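PDB 6PZ7: endoglucanase family 5, which probably hydrolyses beta-1,4-linked glucans such as cellulose as a broad-specificity endoglucanase of glycoside hydrolase family 5, subfamily 4. Local coordinates for residues 247-259 against 284-297. Residues are numbered along the deposited sequence; the frame is centred on the assembly and turned at random. Where two conformers were deposited one is given.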
loop_
_atom_site.group_PDB
_atom_site.type_symbol
_atom_site.label_atom_id
_atom_site.label_comp_id
_atom_site.label_asym_id
_atom_site.label_seq_id
_atom_site.Cartn_x
_atom_site.Cartn_y
_atom_site.Cartn_z
ATOM N N LEU A 247 8.341 -8.480 17.205
ATOM C CA LEU A 247 8.180 -8.269 15.777
ATOM C C LEU A 247 8.226 -9.581 15.016
ATOM O O LEU A 247 7.433 -9.799 14.092
ATOM C CB LEU A 247 9.246 -7.284 15.285
ATOM C CG LEU A 247 9.191 -6.957 13.792
ATOM C CD1 LEU A 247 7.860 -6.511 13.316
ATOM C CD2 LEU A 247 10.250 -5.926 13.468
ATOM N N ASP A 248 9.130 -10.470 15.378
ATOM C CA ASP A 248 9.154 -11.790 14.757
ATOM C C ASP A 248 7.838 -12.524 14.968
ATOM O O ASP A 248 7.344 -13.214 14.053
ATOM C CB ASP A 248 10.313 -12.632 15.300
ATOM C CG ASP A 248 10.409 -13.945 14.616
ATOM O OD1 ASP A 248 10.707 -13.946 13.410
ATOM O OD2 ASP A 248 10.203 -14.992 15.302
ATOM N N GLY A 249 7.244 -12.404 16.155
ATOM C CA GLY A 249 5.944 -13.019 16.391
ATOM C C GLY A 249 4.877 -12.486 15.443
ATOM O O GLY A 249 4.043 -13.249 14.928
ATOM N N GLN A 250 4.865 -11.175 15.199
ATOM C CA GLN A 250 3.872 -10.597 14.302
ATOM C C GLN A 250 4.093 -11.069 12.872
ATOM O O GLN A 250 3.136 -11.438 12.172
ATOM C CB GLN A 250 3.942 -9.075 14.396
ATOM C CG GLN A 250 3.453 -8.494 15.718
ATOM C CD GLN A 250 3.850 -7.067 15.883
ATOM O OE1 GLN A 250 4.975 -6.675 15.567
ATOM N NE2 GLN A 250 2.937 -6.264 16.376
ATOM N N LEU A 251 5.339 -11.095 12.418
ATOM C CA LEU A 251 5.636 -11.565 11.070
ATOM C C LEU A 251 5.351 -13.048 10.931
ATOM O O LEU A 251 4.844 -13.493 9.898
ATOM C CB LEU A 251 7.071 -11.200 10.681
ATOM C CG LEU A 251 7.361 -9.707 10.543
ATOM C CD1 LEU A 251 8.856 -9.482 10.470
ATOM C CD2 LEU A 251 6.686 -9.155 9.304
ATOM N N ASN A 252 5.620 -13.826 11.982
ATOM C CA ASN A 252 5.342 -15.252 11.924
ATOM C C ASN A 252 3.845 -15.530 11.842
ATOM O O ASN A 252 3.435 -16.507 11.198
ATOM C CB ASN A 252 5.983 -15.943 13.125
ATOM C CG ASN A 252 6.278 -17.380 12.847
ATOM O OD1 ASN A 252 6.686 -17.736 11.741
ATOM N ND2 ASN A 252 6.055 -18.230 13.846
ATOM N N ALA A 253 3.014 -14.716 12.488
ATOM C CA ALA A 253 1.572 -14.894 12.353
ATOM C C ALA A 253 1.130 -14.720 10.904
ATOM O O ALA A 253 0.269 -15.468 10.417
ATOM C CB ALA A 253 0.811 -13.950 13.264
ATOM N N ILE A 254 1.676 -13.727 10.204
ATOM C CA ILE A 254 1.362 -13.500 8.795
ATOM C C ILE A 254 1.867 -14.657 7.950
ATOM O O ILE A 254 1.149 -15.170 7.082
ATOM C CB ILE A 254 1.967 -12.167 8.338
ATOM C CG1 ILE A 254 1.375 -10.988 9.112
ATOM C CG2 ILE A 254 1.784 -12.001 6.849
ATOM C CD1 ILE A 254 2.151 -9.663 8.944
ATOM N N TYR A 255 3.100 -15.090 8.199
ATOM C CA TYR A 255 3.662 -16.227 7.482
ATOM C C TYR A 255 2.800 -17.477 7.675
ATOM O O TYR A 255 2.478 -18.186 6.709
ATOM C CB TYR A 255 5.091 -16.495 7.977
ATOM C CG TYR A 255 5.656 -17.793 7.442
ATOM C CD1 TYR A 255 6.152 -17.866 6.151
ATOM C CD2 TYR A 255 5.662 -18.941 8.213
ATOM C CE1 TYR A 255 6.629 -19.050 5.625
ATOM C CE2 TYR A 255 6.158 -20.136 7.712
ATOM C CZ TYR A 255 6.644 -20.175 6.410
ATOM O OH TYR A 255 7.117 -21.381 5.912
ATOM N N ASN A 256 2.421 -17.763 8.915
ATOM C CA ASN A 256 1.662 -18.983 9.176
ATOM C C ASN A 256 0.262 -18.935 8.603
ATOM O O ASN A 256 -0.274 -19.973 8.182
ATOM C CB ASN A 256 1.643 -19.266 10.674
ATOM C CG ASN A 256 2.932 -19.915 11.153
ATOM O OD1 ASN A 256 3.524 -20.720 10.445
ATOM N ND2 ASN A 256 3.370 -19.535 12.342
ATOM N N LYS A 257 -0.361 -17.776 8.573
ATOM C CA LYS A 257 -1.713 -17.692 8.051
ATOM C C LYS A 257 -1.760 -17.772 6.534
ATOM O O LYS A 257 -2.624 -18.462 5.964
ATOM C CB LYS A 257 -2.381 -16.415 8.550
ATOM C CG LYS A 257 -3.745 -16.199 7.976
ATOM C CD LYS A 257 -4.689 -17.282 8.458
ATOM C CE LYS A 257 -6.053 -17.133 7.851
ATOM N NZ LYS A 257 -6.960 -18.181 8.385
ATOM N N PHE A 258 -0.875 -17.044 5.856
ATOM C CA PHE A 258 -0.933 -16.860 4.403
ATOM C C PHE A 258 0.238 -17.519 3.684
ATOM O O PHE A 258 0.031 -18.448 2.878
ATOM C CB PHE A 258 -1.013 -15.356 4.065
ATOM C CG PHE A 258 -2.310 -14.703 4.493
ATOM C CD1 PHE A 258 -3.529 -15.131 3.982
ATOM C CD2 PHE A 258 -2.292 -13.620 5.335
ATOM C CE1 PHE A 258 -4.712 -14.527 4.373
ATOM C CE2 PHE A 258 -3.485 -13.004 5.712
ATOM C CZ PHE A 258 -4.677 -13.458 5.218
ATOM N N VAL A 259 1.469 -17.064 3.928
ATOM C CA VAL A 259 2.569 -17.374 3.020
ATOM C C VAL A 259 2.826 -18.870 2.984
ATOM O O VAL A 259 3.017 -19.455 1.907
ATOM C CB VAL A 259 3.839 -16.611 3.427
ATOM C CG1 VAL A 259 5.001 -16.997 2.499
ATOM C CG2 VAL A 259 3.620 -15.086 3.440
ATOM N N LEU A 284 15.424 -1.211 13.725
ATOM C CA LEU A 284 14.097 -1.764 13.479
ATOM C C LEU A 284 13.953 -2.156 12.023
ATOM O O LEU A 284 13.511 -3.263 11.698
ATOM C CB LEU A 284 13.005 -0.767 13.890
ATOM C CG LEU A 284 11.589 -1.106 13.403
ATOM C CD1 LEU A 284 11.108 -2.453 13.938
ATOM C CD2 LEU A 284 10.636 0.005 13.845
ATOM N N ALA A 285 14.288 -1.236 11.108
ATOM C CA ALA A 285 14.096 -1.513 9.682
ATOM C C ALA A 285 14.938 -2.697 9.249
ATOM O O ALA A 285 14.484 -3.537 8.468
ATOM C CB ALA A 285 14.438 -0.282 8.847
ATOM N N LYS A 286 16.177 -2.773 9.730
ATOM C CA LYS A 286 17.035 -3.881 9.331
ATOM C C LYS A 286 16.398 -5.216 9.698
ATOM O O LYS A 286 16.338 -6.145 8.880
ATOM C CB LYS A 286 18.402 -3.741 9.988
ATOM C CG LYS A 286 19.371 -4.820 9.560
ATOM C CD LYS A 286 20.762 -4.585 10.176
ATOM C CE LYS A 286 21.733 -5.695 9.782
ATOM N NZ LYS A 286 23.155 -5.301 10.007
ATOM N N PHE A 287 15.939 -5.345 10.949
ATOM C CA PHE A 287 15.342 -6.594 11.407
ATOM C C PHE A 287 14.023 -6.848 10.703
ATOM O O PHE A 287 13.758 -7.978 10.272
ATOM C CB PHE A 287 15.147 -6.579 12.919
ATOM C CG PHE A 287 14.661 -7.882 13.461
ATOM C CD1 PHE A 287 15.541 -8.924 13.701
ATOM C CD2 PHE A 287 13.317 -8.099 13.684
ATOM C CE1 PHE A 287 15.080 -10.138 14.167
ATOM C CE2 PHE A 287 12.867 -9.329 14.159
ATOM C CZ PHE A 287 13.740 -10.335 14.386
ATOM N N TYR A 288 13.195 -5.818 10.538
ATOM C CA TYR A 288 11.888 -5.983 9.914
ATOM C C TYR A 288 12.046 -6.501 8.498
ATOM O O TYR A 288 11.435 -7.505 8.124
ATOM C CB TYR A 288 11.164 -4.632 9.970
ATOM C CG TYR A 288 9.680 -4.594 9.712
ATOM C CD1 TYR A 288 8.857 -3.857 10.544
ATOM C CD2 TYR A 288 9.103 -5.235 8.629
ATOM C CE1 TYR A 288 7.461 -3.749 10.305
ATOM C CE2 TYR A 288 7.713 -5.158 8.382
ATOM C CZ TYR A 288 6.916 -4.428 9.224
ATOM O OH TYR A 288 5.562 -4.370 8.916
ATOM N N VAL A 289 12.855 -5.827 7.681
ATOM C CA VAL A 289 12.992 -6.221 6.287
ATOM C C VAL A 289 13.630 -7.602 6.177
ATOM O O VAL A 289 13.187 -8.432 5.371
ATOM C CB VAL A 289 13.745 -5.143 5.480
ATOM C CG1 VAL A 289 14.052 -5.633 4.080
ATOM C CG2 VAL A 289 12.993 -3.841 5.479
ATOM N N SER A 290 14.676 -7.886 6.973
ATOM C CA SER A 290 15.355 -9.171 6.829
ATOM C C SER A 290 14.480 -10.316 7.324
ATOM O O SER A 290 14.415 -11.370 6.678
ATOM C CB SER A 290 16.699 -9.146 7.543
ATOM O OG SER A 290 16.548 -8.957 8.931
ATOM N N ASP A 291 13.792 -10.137 8.436
ATOM C CA ASP A 291 12.918 -11.207 8.932
ATOM C C ASP A 291 11.719 -11.404 8.010
ATOM O O ASP A 291 11.317 -12.543 7.719
ATOM C CB ASP A 291 12.468 -10.881 10.355
ATOM C CG ASP A 291 11.946 -12.080 11.102
ATOM O OD1 ASP A 291 12.253 -13.228 10.715
ATOM O OD2 ASP A 291 11.226 -11.880 12.087
ATOM N N ALA A 292 11.139 -10.313 7.514
ATOM C CA ALA A 292 10.056 -10.445 6.545
ATOM C C ALA A 292 10.503 -11.227 5.318
ATOM O O ALA A 292 9.799 -12.136 4.866
ATOM C CB ALA A 292 9.519 -9.056 6.174
ATOM N N ARG A 293 11.691 -10.922 4.804
ATOM C CA ARG A 293 12.180 -11.602 3.609
ATOM C C ARG A 293 12.405 -13.087 3.874
ATOM O O ARG A 293 12.127 -13.924 3.002
ATOM C CB ARG A 293 13.470 -10.956 3.099
ATOM C CG ARG A 293 14.172 -11.718 1.951
ATOM C CD ARG A 293 13.725 -11.304 0.533
ATOM N NE ARG A 293 12.357 -11.697 0.192
ATOM C CZ ARG A 293 11.377 -10.852 -0.147
ATOM N NH1 ARG A 293 11.603 -9.546 -0.204
ATOM N NH2 ARG A 293 10.187 -11.346 -0.428
ATOM N N LYS A 294 12.894 -13.438 5.067
ATOM C CA LYS A 294 13.057 -14.846 5.376
ATOM C C LYS A 294 11.729 -15.579 5.342
ATOM O O LYS A 294 11.697 -16.790 5.075
ATOM C CB LYS A 294 13.692 -14.974 6.750
ATOM C CG LYS A 294 15.185 -14.682 6.757
ATOM C CD LYS A 294 15.779 -14.770 8.160
ATOM C CE LYS A 294 17.261 -14.401 8.136
ATOM N NZ LYS A 294 17.828 -14.325 9.508
ATOM N N LYS A 295 10.638 -14.881 5.614
ATOM C CA LYS A 295 9.276 -15.395 5.569
ATOM C C LYS A 295 8.587 -15.138 4.236
ATOM O O LYS A 295 7.360 -15.313 4.152
ATOM C CB LYS A 295 8.486 -14.817 6.745
ATOM C CG LYS A 295 9.018 -15.314 8.104
ATOM C CD LYS A 295 8.529 -14.447 9.252
ATOM C CE LYS A 295 8.775 -15.045 10.633
ATOM N NZ LYS A 295 10.151 -15.548 10.864
ATOM N N GLY A 296 9.308 -14.727 3.206
ATOM C CA GLY A 296 8.722 -14.542 1.898
ATOM C C GLY A 296 7.917 -13.274 1.702
ATOM O O GLY A 296 7.191 -13.166 0.700
ATOM N N ILE A 297 8.009 -12.317 2.617
ATOM C CA ILE A 297 7.183 -11.115 2.620
ATOM C C ILE A 297 8.007 -9.910 2.183
ATOM O O ILE A 297 9.090 -9.650 2.733
ATOM C CB ILE A 297 6.600 -10.866 4.020
ATOM C CG1 ILE A 297 5.745 -12.048 4.501
ATOM C CG2 ILE A 297 5.797 -9.579 4.036
ATOM C CD1 ILE A 297 5.511 -12.070 5.994
#
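Lys-295 reaches across to Asp-248 and closes a salt-bridge network with Asp-291. Its NZ donates to Asp-248 OD1 at 3.1 Å and to Asp-291 OD1, also at 3.1 Å, meeting each carboxylate on the syn side but tilted out of its plane. A long chain suits this place: the methylenes lie along helix 241-259, CB beside Tyr-255, CD against Leu-251 CB and CE near Asn-252 OD1, before a bend at chi4 (48°) turns NZ toward the acids. The two carboxylates are nearly coplanar, and Asp-248 OD1 comes within 2.5 Å of Asp-291 OD2, so close that one of the two acids probably holds a proton and donates it to the other.

Apolar packing flanks this polar cluster. Leu-247 CD2 lies 3.6 Å from Leu-284 CD1, and it also meets the Phe-287 ring edge-on, in its plane, and Tyr-288 CB. The branched leucine can thus touch three neighbours at once. Leu-251 CD1 borders the acidic pair, 3.7 Å from Asp-291 OD2, while CD2 rests on the methyl of Ala-292, whose small side chain suits a position opposite a leucine. Farther along, Ile-297 puts CD1 3.8 Å from Ile-254 CG2 and CG1 beside Val-259.

Backbone shape completes the fit. Gly-296, with positive phi, is the C-prime residue of a Schellman motif ending helix 278-294; the turn presents Lys-295 O to the edge of the Tyr-255 ring and to Val-259 CG1.

Segments 247-259 and 284-294 cross at -27°; their helices are neighbours on the outside of the family's (beta/alpha)8 barrel, following one another around strand 265-270, which Tyr-288 and Ile-297 touch. The closeness of the acids would probably raise their proton affinity, while the lysine's positive charge would tend to offset this, linking the two helices next to their apolar packing.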